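Local atomic coordinates of NADB-Rossmann Superfamily protein (Streptococcus agalactiae, PDB entry 3LEC), a protein that probably acts as a tRNA (adenine(22)-N1)-methyltransferase with a Rossmann-like fold, and binds a zinc ion in the crystal. Residues S9-K14 with K154-L159; A16-K21 with A145-T150; L35-L40 with K63-H68; S83-E86 with N90-T93. All coordinates share one frame; numbering follows the deposited sequence. Where two conformers were deposited one is given.

Overall arrangement
The sheet order 74-78, 45-52, 23-28, 93-99, 120-125, 155-163, 141-150, with strand 155-163 antiparallel to its neighbours, identifies the class I methyltransferase (Rossmann-like) fold. Contacts 1 and 2, their centres 8 Å apart, sit on the last two strands. Contact 2 is nested within the loop closed by contact 1, and contacts 3 and 4 follow one another inside both. Contact 3, about 19 Å from contact 1 between centres, joins helices 34-41 and 55-67; contact 4, before strand 93-99, lies about 23 Å from contact 1 and 18 Å from contact 3. Away from the zinc site, contacts 1 to 3 fasten the N-terminal helix and its loop to the sheet's antiparallel end, and two crossover helices to each other.

Contact 1. Residues S9-K14 with K154-L159; sequences SKRLQK and KRYEIL. With SO4 (sulfate ion), chain D; SO4 (sulfate ion), chain E.
In the class I methyltransferase fold of this chain, Arg11, on the helix ahead of the first strand, meets Tyr156 on the antiparallel strand 155-163 of the sheet. The segment axes of helix 10-14 and strand 155-159 run nearly parallel, 13° apart, with a closest approach of 9.6 Å. Arg11 covers one face of the Tyr156 ring with its aliphatic part: CD stands 3.7 Å from the ring centroid and 10° off the normal, a CH-pi contact. Its CG is anti to the backbone N (chi1 177°), and a bend at chi3 then leads the guanidinium on past the ring, so CZ is 5.9 Å from the centroid and any cation-pi attraction is weak. The charged end is instead held by Gln124, whose OE1 accepts from NH1.

Away from this interface lie two sulfates, probably from the crystallisation liquor: the backbone N of Arg155 donates to O3 of one (2.6 Å), the ammonium NZ of Lys10 to O3 of the other (2.9 Å). Two residues along the strand from Tyr156, Ile158 extends CD1 to the helix at Lys14, one turn on from Arg11; this methyl meets the root of the lysine, CD1 to CB being 3.5 Å, while the ammonium of Lys14 leads away from the strand.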
loop_
_atom_site.group_PDB
_atom_site.type_symbol
_atom_site.label_atom_id
_atom_site.label_comp_id
_atom_site.label_asym_id
_atom_site.label_seq_id
_atom_site.Cartn_x
_atom_site.Cartn_y
_atom_site.Cartn_z
ATOM N N SER A 9 5.118 4.294 13.276
ATOM C CA SER A 9 3.678 4.568 13.370
ATOM C C SER A 9 2.915 3.235 13.217
ATOM O O SER A 9 3.482 2.278 12.690
ATOM C CB SER A 9 3.286 5.569 12.270
ATOM O OG SER A 9 3.541 5.043 10.959
ATOM N N LYS A 10 1.663 3.144 13.685
ATOM C CA LYS A 10 0.894 1.896 13.466
ATOM C C LYS A 10 0.839 1.500 11.995
ATOM O O LYS A 10 0.983 0.319 11.632
ATOM C CB LYS A 10 -0.530 2.011 14.034
ATOM C CG LYS A 10 -0.556 2.028 15.547
ATOM C CD LYS A 10 -1.959 2.279 16.122
ATOM C CE LYS A 10 -2.890 1.112 15.866
ATOM N NZ LYS A 10 -4.168 1.251 16.636
ATOM N N ARG A 11 0.615 2.498 11.140
ATOM C CA ARG A 11 0.463 2.278 9.736
ATOM C C ARG A 11 1.706 1.587 9.172
ATOM O O ARG A 11 1.609 0.552 8.507
ATOM C CB ARG A 11 0.183 3.611 9.036
ATOM C CG ARG A 11 0.058 3.575 7.510
ATOM C CD ARG A 11 -0.087 4.993 6.963
ATOM N NE ARG A 11 1.124 5.781 7.205
ATOM C CZ ARG A 11 2.117 5.977 6.328
ATOM N NH1 ARG A 11 2.068 5.469 5.110
ATOM N NH2 ARG A 11 3.162 6.710 6.674
ATOM N N LEU A 12 2.873 2.159 9.452
ATOM C CA LEU A 12 4.111 1.591 8.932
ATOM C C LEU A 12 4.510 0.288 9.646
ATOM O O LEU A 12 5.093 -0.604 9.031
ATOM C CB LEU A 12 5.247 2.608 9.013
ATOM C CG LEU A 12 5.155 3.827 8.082
ATOM C CD1 LEU A 12 6.450 4.614 8.223
ATOM C CD2 LEU A 12 4.961 3.447 6.642
ATOM N N GLN A 13 4.184 0.188 10.930
ATOM C CA GLN A 13 4.450 -1.044 11.701
ATOM C C GLN A 13 3.697 -2.208 11.102
ATOM O O GLN A 13 4.249 -3.299 10.977
ATOM C CB GLN A 13 4.090 -0.883 13.184
ATOM C CG GLN A 13 4.433 -2.144 14.084
ATOM C CD GLN A 13 5.909 -2.495 14.049
ATOM O OE1 GLN A 13 6.290 -3.635 13.695
ATOM N NE2 GLN A 13 6.763 -1.538 14.436
ATOM N N LYS A 14 2.426 -1.983 10.782
ATOM C CA LYS A 14 1.605 -3.038 10.188
ATOM C C LYS A 14 2.072 -3.440 8.774
ATOM O O LYS A 14 1.937 -4.591 8.385
ATOM C CB LYS A 14 0.123 -2.691 10.319
ATOM C CG LYS A 14 -0.288 -2.818 11.795
ATOM C CD LYS A 14 -1.679 -2.316 12.115
ATOM C CE LYS A 14 -1.881 -2.246 13.639
ATOM N NZ LYS A 14 -2.074 -3.602 14.227
ATOM N N LYS A 154 -7.673 8.418 10.812
ATOM C CA LYS A 154 -7.965 7.814 9.524
ATOM C C LYS A 154 -7.904 6.271 9.614
ATOM O O LYS A 154 -7.289 5.721 10.522
ATOM C CB LYS A 154 -6.979 8.341 8.479
ATOM C CG LYS A 154 -7.592 8.597 7.115
ATOM C CD LYS A 154 -6.677 8.109 6.029
ATOM C CE LYS A 154 -7.334 8.136 4.632
ATOM N NZ LYS A 154 -6.274 8.068 3.574
ATOM N N ARG A 155 -8.566 5.575 8.688
ATOM C CA ARG A 155 -8.352 4.141 8.555
ATOM C C ARG A 155 -7.392 3.969 7.409
ATOM O O ARG A 155 -7.463 4.722 6.461
ATOM C CB ARG A 155 -9.646 3.382 8.242
ATOM C CG ARG A 155 -10.601 3.229 9.437
ATOM C CD ARG A 155 -11.861 4.026 9.171
ATOM N NE ARG A 155 -12.749 4.093 10.320
ATOM C CZ ARG A 155 -13.696 5.013 10.464
ATOM N NH1 ARG A 155 -13.874 5.948 9.530
ATOM N NH2 ARG A 155 -14.464 4.998 11.542
ATOM N N TYR A 156 -6.520 2.961 7.474
ATOM C CA TYR A 156 -5.620 2.665 6.359
ATOM C C TYR A 156 -5.679 1.175 6.038
ATOM O O TYR A 156 -5.626 0.351 6.959
ATOM C CB TYR A 156 -4.169 3.020 6.717
ATOM C CG TYR A 156 -3.933 4.487 6.975
ATOM C CD1 TYR A 156 -3.651 5.365 5.913
ATOM C CD2 TYR A 156 -3.941 4.993 8.270
ATOM C CE1 TYR A 156 -3.434 6.731 6.142
ATOM C CE2 TYR A 156 -3.718 6.385 8.516
ATOM C CZ TYR A 156 -3.454 7.224 7.441
ATOM O OH TYR A 156 -3.231 8.569 7.656
ATOM N N GLU A 157 -5.781 0.864 4.750
ATOM C CA GLU A 157 -5.752 -0.505 4.253
ATOM C C GLU A 157 -4.354 -0.887 3.830
ATOM O O GLU A 157 -3.644 -0.071 3.241
ATOM C CB GLU A 157 -6.683 -0.663 3.062
ATOM C CG GLU A 157 -8.155 -0.385 3.398
ATOM C CD GLU A 157 -9.145 -0.807 2.332
ATOM O OE1 GLU A 157 -8.780 -1.483 1.347
ATOM O OE2 GLU A 157 -10.327 -0.442 2.485
ATOM N N ILE A 158 -3.968 -2.132 4.127
ATOM C CA ILE A 158 -2.708 -2.702 3.647
ATOM C C ILE A 158 -3.023 -3.958 2.816
ATOM O O ILE A 158 -3.771 -4.820 3.273
ATOM C CB ILE A 158 -1.768 -3.060 4.819
ATOM C CG1 ILE A 158 -1.286 -1.789 5.537
ATOM C CG2 ILE A 158 -0.593 -3.993 4.368
ATOM C CD1 ILE A 158 -0.700 -2.073 6.942
ATOM N N LEU A 159 -2.448 -4.045 1.618
ATOM C CA LEU A 159 -2.571 -5.225 0.759
ATOM C C LEU A 159 -1.249 -5.956 0.634
ATOM O O LEU A 159 -0.252 -5.352 0.287
ATOM C CB LEU A 159 -3.023 -4.816 -0.644
ATOM C CG LEU A 159 -4.330 -4.054 -0.862
ATOM C CD1 LEU A 159 -4.616 -3.921 -2.335
ATOM C CD2 LEU A 159 -5.461 -4.737 -0.161
HETATM S S SO4 D . -11.194 6.926 6.539
HETATM O O1 SO4 D . -11.606 5.524 6.437
HETATM O O2 SO4 D . -12.381 7.777 6.569
HETATM O O3 SO4 D . -10.460 7.137 7.777
HETATM O O4 SO4 D . -10.354 7.276 5.393
HETATM S S SO4 E . -3.867 4.358 18.676
HETATM O O1 SO4 E . -5.295 4.626 18.826
HETATM O O2 SO4 E . -3.087 5.173 19.601
HETATM O O3 SO4 E . -3.636 2.951 18.969
HETATM O O4 SO4 E . -3.426 4.672 17.320
#

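Contact 2. Residues A16-K21 with A145-T150; sequences ANYVPK and AEDILT
Tyr18 spans the gap to strand 141-150 almost alone, laying its ring and hydroxyl against Ala145 and Asp147. The backbones stay well apart, with the CA atoms of Tyr18 and Ala145, the nearest pair, separated by 8.9 Å. What bridges this distance is the length of the phenol. Its CG lies beside the backbone N and opposite the carbonyl carbon (chi1 -73°), a setting that sends the ring straight from the turn toward the strand. CE1 is 4.0 Å from Ala145 CB, and the methyl stands oblique to the ring.

Farther along, OH reaches 3.8 Å from Asp147 CB, which sits at the ring's edge close to its plane. The two side chains cross at about a right angle, and ring and carboxylate planes are 59° apart. Asp147 has its own CG opposite the backbone N (chi1 -171°), which turns the carboxylate past the hydroxyl: OD1 is 4.8 Å from Tyr18 OH, so the aspartate meets the tyrosine with its methylene.

In the fold, this is where the loop between helix 10-16 and strand 23-28 reaches the outermost strand of the Rossmann-like sheet. The loop starts with a type I turn from Ala16 to Val19, closed by Val19 N to Ala16 O at 3.1 Å. The tyrosine also touches Val160 on the neighbouring strand 155-163, which pairs with Ala145 through the backbone. Glu146 points its CB away from Tyr18, and its carboxylate is held by a salt bridge to Arg133 and by the backbone N atoms of Phe178 and Leu179.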
loop_
_atom_site.group_PDB
_atom_site.type_symbol
_atom_site.label_atom_id
_atom_site.label_comp_id
_atom_site.label_asym_id
_atom_site.label_seq_id
_atom_site.Cartn_x
_atom_site.Cartn_y
_atom_site.Cartn_z
ATOM N N ALA A 16 5.487 -3.247 8.070
ATOM C CA ALA A 16 6.706 -4.000 8.481
ATOM C C ALA A 16 6.395 -5.435 8.903
ATOM O O ALA A 16 7.179 -6.331 8.603
ATOM C CB ALA A 16 7.436 -3.282 9.616
ATOM N N ASN A 17 5.256 -5.639 9.576
ATOM C CA ASN A 17 4.885 -6.973 10.088
ATOM C C ASN A 17 4.725 -8.004 8.964
ATOM O O ASN A 17 4.813 -9.196 9.230
ATOM C CB ASN A 17 3.585 -6.955 10.912
ATOM C CG ASN A 17 3.680 -6.106 12.173
ATOM O OD1 ASN A 17 2.664 -5.638 12.692
ATOM N ND2 ASN A 17 4.882 -5.896 12.660
ATOM N N TYR A 18 4.458 -7.530 7.744
ATOM C CA TYR A 18 4.259 -8.389 6.573
ATOM C C TYR A 18 5.493 -8.582 5.690
ATOM O O TYR A 18 5.440 -9.341 4.726
ATOM C CB TYR A 18 3.113 -7.889 5.703
ATOM C CG TYR A 18 1.737 -8.098 6.260
ATOM C CD1 TYR A 18 1.194 -9.374 6.404
ATOM C CD2 TYR A 18 0.956 -7.002 6.614
ATOM C CE1 TYR A 18 -0.114 -9.551 6.910
ATOM C CE2 TYR A 18 -0.337 -7.173 7.106
ATOM C CZ TYR A 18 -0.856 -8.439 7.252
ATOM O OH TYR A 18 -2.141 -8.573 7.735
ATOM N N VAL A 19 6.593 -7.913 6.022
ATOM C CA VAL A 19 7.829 -8.059 5.245
ATOM C C VAL A 19 8.486 -9.338 5.732
ATOM O O VAL A 19 8.679 -9.510 6.943
ATOM C CB VAL A 19 8.780 -6.857 5.442
ATOM C CG1 VAL A 19 10.054 -7.014 4.595
ATOM C CG2 VAL A 19 8.059 -5.570 5.074
ATOM N N PRO A 20 8.765 -10.266 4.797
ATOM C CA PRO A 20 9.334 -11.550 5.166
ATOM C C PRO A 20 10.682 -11.364 5.839
ATOM O O PRO A 20 11.451 -10.496 5.434
ATOM C CB PRO A 20 9.546 -12.237 3.805
ATOM C CG PRO A 20 8.524 -11.645 2.928
ATOM C CD PRO A 20 8.539 -10.183 3.345
ATOM N N LYS A 21 10.975 -12.205 6.831
ATOM C CA LYS A 21 12.310 -12.243 7.430
ATOM C C LYS A 21 13.390 -12.468 6.376
ATOM O O LYS A 21 13.233 -13.309 5.481
ATOM C CB LYS A 21 12.395 -13.371 8.466
ATOM C CG LYS A 21 11.398 -13.255 9.583
ATOM C CD LYS A 21 11.809 -12.158 10.546
ATOM C CE LYS A 21 11.098 -12.313 11.863
ATOM N NZ LYS A 21 11.193 -11.036 12.581
ATOM N N ALA A 145 -3.029 -11.480 1.759
ATOM C CA ALA A 145 -3.502 -10.975 3.033
ATOM C C ALA A 145 -3.868 -9.490 2.906
ATOM O O ALA A 145 -3.311 -8.761 2.046
ATOM C CB ALA A 145 -2.447 -11.179 4.144
ATOM N N GLU A 146 -4.815 -9.053 3.741
ATOM C CA GLU A 146 -5.149 -7.626 3.877
ATOM C C GLU A 146 -5.335 -7.233 5.338
ATOM O O GLU A 146 -5.728 -8.053 6.169
ATOM C CB GLU A 146 -6.406 -7.246 3.079
ATOM C CG GLU A 146 -6.355 -7.553 1.602
ATOM C CD GLU A 146 -7.654 -7.228 0.905
ATOM O OE1 GLU A 146 -8.704 -7.757 1.345
ATOM O OE2 GLU A 146 -7.620 -6.469 -0.096
ATOM N N ASP A 147 -5.070 -5.966 5.662
ATOM C CA ASP A 147 -5.347 -5.469 6.983
ATOM C C ASP A 147 -5.981 -4.089 6.845
ATOM O O ASP A 147 -5.731 -3.414 5.877
ATOM C CB ASP A 147 -4.066 -5.353 7.809
ATOM C CG ASP A 147 -4.338 -5.038 9.272
ATOM O OD1 ASP A 147 -5.270 -5.620 9.867
ATOM O OD2 ASP A 147 -3.606 -4.210 9.838
ATOM N N ILE A 148 -6.837 -3.725 7.784
ATOM C CA ILE A 148 -7.329 -2.346 7.878
ATOM C C ILE A 148 -7.095 -1.918 9.320
ATOM O O ILE A 148 -7.376 -2.676 10.264
ATOM C CB ILE A 148 -8.802 -2.197 7.425
ATOM C CG1 ILE A 148 -9.190 -0.712 7.373
ATOM C CG2 ILE A 148 -9.775 -3.019 8.329
ATOM C CD1 ILE A 148 -10.519 -0.439 6.706
ATOM N N LEU A 149 -6.539 -0.723 9.483
ATOM C CA LEU A 149 -6.089 -0.229 10.771
ATOM C C LEU A 149 -6.562 1.198 10.957
ATOM O O LEU A 149 -6.889 1.854 9.977
ATOM C CB LEU A 149 -4.559 -0.294 10.826
ATOM C CG LEU A 149 -3.785 0.635 9.889
ATOM C CD1 LEU A 149 -3.115 1.720 10.731
ATOM C CD2 LEU A 149 -2.730 -0.142 9.073
ATOM N N THR A 150 -6.570 1.679 12.203
ATOM C CA THR A 150 -6.984 3.046 12.538
ATOM C C THR A 150 -5.845 3.845 13.194
ATOM O O THR A 150 -5.048 3.292 13.948
ATOM C CB THR A 150 -8.181 3.062 13.527
ATOM O OG1 THR A 150 -7.726 2.677 14.832
ATOM C CG2 THR A 150 -9.245 2.116 13.084
#

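Contact 3. Residues L35-L40 with K63-H68; sequences LPIFLL and KNVSEH
Helices 34-41 and 55-67 approach each other closely at this point, with the CA atoms of Ile37 and Val65 just 6.7 Å apart. They are the connecting helices of two successive beta-alpha-beta crossovers in the Rossmann-like sheet, the first leading from strand 23-28 to strand 45-52, the second from there to strand 74-78.

Ile37 carries most of the interface, and its two branches do different work. CG1 lies opposite the carbonyl carbon (chi1 -71°) and, with chi2 extended at 157°, pushes CD1 against the second helix, 3.9 Å from both Asn64 CB and Asn64 O. On the same branch CG1 packs 4.3 Å from Val65 CG2, a looser meeting. Val65 also touches Ile74 and Val76 of strand 74-78, which places this side of the contact against the sheet, whereas the amide of Asn64 is tied to the loop before helix 34-41, its ND2 donating to His32 O.

The other branch, CG2, covers the imidazole of His68, the residue that follows the last helical turn of 55-67. Ile37 and His68 cross at about a right angle, and the methyl lies over one ring face, 3.8 Å from the centroid and 27° off the normal, a CH-pi contact. This offset carries it toward the rim, so its nearest ring atom is ND1, 3.5 Å from Ile37 CG2.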
loop_
_atom_site.group_PDB
_atom_site.type_symbol
_atom_site.label_atom_id
_atom_site.label_comp_id
_atom_site.label_asym_id
_atom_site.label_seq_id
_atom_site.Cartn_x
_atom_site.Cartn_y
_atom_site.Cartn_z
ATOM N N LEU A 35 10.882 2.948 7.697
ATOM C CA LEU A 35 10.594 1.536 7.559
ATOM C C LEU A 35 11.870 0.713 7.241
ATOM O O LEU A 35 12.164 -0.245 7.952
ATOM C CB LEU A 35 9.476 1.340 6.536
ATOM C CG LEU A 35 9.192 -0.109 6.133
ATOM C CD1 LEU A 35 8.732 -0.899 7.336
ATOM C CD2 LEU A 35 8.183 -0.171 4.984
ATOM N N PRO A 36 12.659 1.103 6.219
ATOM C CA PRO A 36 13.923 0.368 6.071
ATOM C C PRO A 36 14.835 0.414 7.326
ATOM O O PRO A 36 15.443 -0.605 7.677
ATOM C CB PRO A 36 14.610 1.051 4.867
ATOM C CG PRO A 36 13.561 1.722 4.129
ATOM C CD PRO A 36 12.427 2.036 5.103
ATOM N N ILE A 37 14.913 1.554 8.027
ATOM C CA ILE A 37 15.741 1.630 9.243
ATOM C C ILE A 37 15.237 0.673 10.324
ATOM O O ILE A 37 16.025 -0.000 10.972
ATOM C CB ILE A 37 15.868 3.096 9.799
ATOM C CG1 ILE A 37 16.745 3.933 8.857
ATOM C CG2 ILE A 37 16.451 3.124 11.221
ATOM C CD1 ILE A 37 16.505 5.423 8.965
ATOM N N PHE A 38 13.930 0.627 10.520
ATOM C CA PHE A 38 13.366 -0.274 11.506
ATOM C C PHE A 38 13.788 -1.709 11.195
ATOM O O PHE A 38 14.300 -2.423 12.064
ATOM C CB PHE A 38 11.841 -0.207 11.536
ATOM C CG PHE A 38 11.248 -1.231 12.458
ATOM C CD1 PHE A 38 11.429 -1.119 13.841
ATOM C CD2 PHE A 38 10.604 -2.355 11.944
ATOM C CE1 PHE A 38 10.934 -2.097 14.718
ATOM C CE2 PHE A 38 10.072 -3.339 12.806
ATOM C CZ PHE A 38 10.241 -3.218 14.187
ATOM N N LEU A 39 13.604 -2.098 9.938
ATOM C CA LEU A 39 13.773 -3.493 9.538
ATOM C C LEU A 39 15.235 -3.887 9.620
ATOM O O LEU A 39 15.535 -5.012 10.032
ATOM C CB LEU A 39 13.235 -3.715 8.129
ATOM C CG LEU A 39 11.709 -3.623 8.047
ATOM C CD1 LEU A 39 11.279 -3.783 6.599
ATOM C CD2 LEU A 39 11.041 -4.683 8.985
ATOM N N LEU A 40 16.128 -2.971 9.227
ATOM C CA LEU A 40 17.572 -3.234 9.283
ATOM C C LEU A 40 18.159 -3.166 10.689
ATOM O O LEU A 40 19.028 -3.974 11.034
ATOM C CB LEU A 40 18.354 -2.314 8.327
ATOM C CG LEU A 40 18.608 -2.893 6.927
ATOM C CD1 LEU A 40 19.397 -4.222 6.999
ATOM C CD2 LEU A 40 17.310 -3.100 6.119
ATOM N N LYS A 63 20.387 11.270 5.283
ATOM C CA LYS A 63 20.828 11.722 6.608
ATOM C C LYS A 63 20.381 10.741 7.683
ATOM O O LYS A 63 21.165 10.391 8.566
ATOM C CB LYS A 63 20.296 13.120 6.946
ATOM N N ASN A 64 19.130 10.292 7.582
ATOM C CA ASN A 64 18.567 9.399 8.598
ATOM C C ASN A 64 19.291 8.072 8.619
ATOM O O ASN A 64 19.624 7.568 9.685
ATOM C CB ASN A 64 17.050 9.203 8.402
ATOM C CG ASN A 64 16.240 10.438 8.800
ATOM O OD1 ASN A 64 16.770 11.402 9.382
ATOM N ND2 ASN A 64 14.939 10.397 8.516
ATOM N N VAL A 65 19.537 7.493 7.441
ATOM C CA VAL A 65 20.251 6.215 7.363
ATOM C C VAL A 65 21.639 6.347 8.006
ATOM O O VAL A 65 22.090 5.465 8.762
ATOM C CB VAL A 65 20.342 5.694 5.902
ATOM C CG1 VAL A 65 21.313 4.518 5.810
ATOM C CG2 VAL A 65 18.956 5.266 5.402
ATOM N N SER A 66 22.283 7.471 7.727
ATOM C CA SER A 66 23.647 7.729 8.200
ATOM C C SER A 66 23.699 7.842 9.731
ATOM O O SER A 66 24.526 7.197 10.393
ATOM C CB SER A 66 24.195 8.991 7.537
ATOM O OG SER A 66 25.497 9.241 8.032
ATOM N N GLU A 67 22.781 8.637 10.278
ATOM C CA GLU A 67 22.669 8.881 11.719
ATOM C C GLU A 67 22.397 7.586 12.478
ATOM O O GLU A 67 22.917 7.368 13.598
ATOM C CB GLU A 67 21.557 9.919 11.986
ATOM C CG GLU A 67 21.609 10.605 13.381
ATOM C CD GLU A 67 22.652 11.716 13.471
ATOM O OE1 GLU A 67 22.723 12.395 14.522
ATOM O OE2 GLU A 67 23.404 11.919 12.496
ATOM N N HIS A 68 21.608 6.711 11.850
ATOM C CA HIS A 68 21.254 5.441 12.438
ATOM C C HIS A 68 22.325 4.372 12.233
ATOM O O HIS A 68 22.205 3.237 12.740
ATOM C CB HIS A 68 19.899 4.993 11.918
ATOM C CG HIS A 68 18.758 5.620 12.636
ATOM N ND1 HIS A 68 18.101 4.984 13.661
ATOM C CD2 HIS A 68 18.160 6.828 12.497
ATOM C CE1 HIS A 68 17.129 5.760 14.109
ATOM N NE2 HIS A 68 17.150 6.890 13.428
#

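Contact 4. Residues S83-E86 with N90-T93; sequences SAFE and NIDT
Phe85 and Ile91 form the tight half of this contact, in the connection that leads from strand 74-78 to strand 93-99 of the Rossmann-like sheet. Both residues are buried and both aim CB at the opposite segment. Ile91 has CG1 beside its backbone N (chi1 -61°), and this methylene presses on the phenyl ring at 3.6 Å from Phe85 CD1. Ile91 CB stands 3.8 Å from Phe85 CD1, so the branch point of the isoleucine joins the packing too. The phenyl group holds the position between the backbone N and carbonyl carbon (chi1 85°), which turns it toward Ile91. Beyond the pair lie Leu26 of strand 23-28 and Ile49 of strand 45-52, while Lys114 makes a cation-pi contact with the ring and a hydrogen bond to Phe85 O.

The other half is looser and wetter. Glu86 and Asn90 are exposed, their CB atoms directed away from the contact, and their backbones do not close tightly: Glu86 O is 4.0 Å from Asn90 N. A water fills the role of a direct bond, donating to Glu86 O and accepting from Ile91 N, each at 2.9 Å. It also lies in the plane of the Phe85 ring at its edge, where the polar and apolar halves join. Asp89, between the segments, takes a hydrogen bond from Glu86 N. Asp92, the last residue before strand 93-99, accepts from Arg24 N through OD1. The second carboxylate oxygen, Asp92 OD2, accepts through its anti lone pair from Thr93 OG1, 2.8 Å away.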
loop_
_atom_site.group_PDB
_atom_site.type_symbol
_atom_site.label_atom_id
_atom_site.label_comp_id
_atom_site.label_asym_id
_atom_site.label_seq_id
_atom_site.Cartn_x
_atom_site.Cartn_y
_atom_site.Cartn_z
ATOM N N SER A 83 12.833 2.248 -10.959
ATOM C CA SER A 83 14.204 2.410 -11.463
ATOM C C SER A 83 15.207 2.480 -10.306
ATOM O O SER A 83 16.425 2.440 -10.516
ATOM C CB SER A 83 14.326 3.688 -12.311
ATOM O OG SER A 83 13.615 3.588 -13.536
ATOM N N ALA A 84 14.692 2.615 -9.078
ATOM C CA ALA A 84 15.533 2.690 -7.882
ATOM C C ALA A 84 16.220 1.344 -7.593
ATOM O O ALA A 84 17.027 1.248 -6.693
ATOM C CB ALA A 84 14.724 3.114 -6.687
ATOM N N PHE A 85 15.886 0.299 -8.334
ATOM C CA PHE A 85 16.644 -0.961 -8.166
ATOM C C PHE A 85 17.071 -1.613 -9.471
ATOM O O PHE A 85 16.586 -1.246 -10.540
ATOM C CB PHE A 85 15.951 -1.961 -7.220
ATOM C CG PHE A 85 14.905 -2.826 -7.884
ATOM C CD1 PHE A 85 15.135 -4.182 -8.071
ATOM C CD2 PHE A 85 13.697 -2.290 -8.293
ATOM C CE1 PHE A 85 14.166 -4.991 -8.677
ATOM C CE2 PHE A 85 12.729 -3.072 -8.894
ATOM C CZ PHE A 85 12.967 -4.433 -9.099
ATOM N N GLU A 86 18.004 -2.562 -9.356
ATOM C CA GLU A 86 18.583 -3.255 -10.505
ATOM C C GLU A 86 18.630 -4.733 -10.207
ATOM O O GLU A 86 18.533 -5.139 -9.056
ATOM C CB GLU A 86 20.021 -2.783 -10.731
ATOM C CG GLU A 86 20.165 -1.507 -11.514
ATOM C CD GLU A 86 21.577 -1.345 -12.059
ATOM O OE1 GLU A 86 22.536 -1.459 -11.266
ATOM O OE2 GLU A 86 21.718 -1.089 -13.276
ATOM N N ASN A 90 19.276 -7.849 -6.203
ATOM C CA ASN A 90 18.607 -9.069 -5.756
ATOM C C ASN A 90 17.442 -8.779 -4.799
ATOM O O ASN A 90 17.362 -9.376 -3.731
ATOM C CB ASN A 90 19.620 -10.024 -5.089
ATOM C CG ASN A 90 19.058 -11.422 -4.875
ATOM O OD1 ASN A 90 18.076 -11.812 -5.516
ATOM N ND2 ASN A 90 19.679 -12.184 -3.973
ATOM N N ILE A 91 16.579 -7.836 -5.181
ATOM C CA ILE A 91 15.402 -7.460 -4.385
ATOM C C ILE A 91 14.314 -8.511 -4.547
ATOM O O ILE A 91 14.030 -8.931 -5.657
ATOM C CB ILE A 91 14.853 -6.084 -4.831
ATOM C CG1 ILE A 91 15.927 -5.001 -4.631
ATOM C CG2 ILE A 91 13.560 -5.733 -4.101
ATOM C CD1 ILE A 91 16.425 -4.809 -3.172
ATOM N N ASP A 92 13.735 -8.935 -3.431
ATOM C CA ASP A 92 12.653 -9.903 -3.458
ATOM C C ASP A 92 11.357 -9.291 -2.936
ATOM O O ASP A 92 10.299 -9.891 -3.085
ATOM C CB ASP A 92 13.026 -11.153 -2.659
ATOM C CG ASP A 92 13.534 -10.828 -1.259
ATOM O OD1 ASP A 92 14.703 -11.138 -0.978
ATOM O OD2 ASP A 92 12.780 -10.274 -0.440
ATOM N N THR A 93 11.440 -8.107 -2.324
ATOM C CA THR A 93 10.247 -7.462 -1.748
ATOM C C THR A 93 10.204 -5.957 -2.038
ATOM O O THR A 93 11.212 -5.266 -1.902
ATOM C CB THR A 93 10.172 -7.634 -0.212
ATOM O OG1 THR A 93 10.333 -9.010 0.151
ATOM C CG2 THR A 93 8.846 -7.128 0.336
HETATM O O HOH W 1 16.793 -7.220 -8.006
#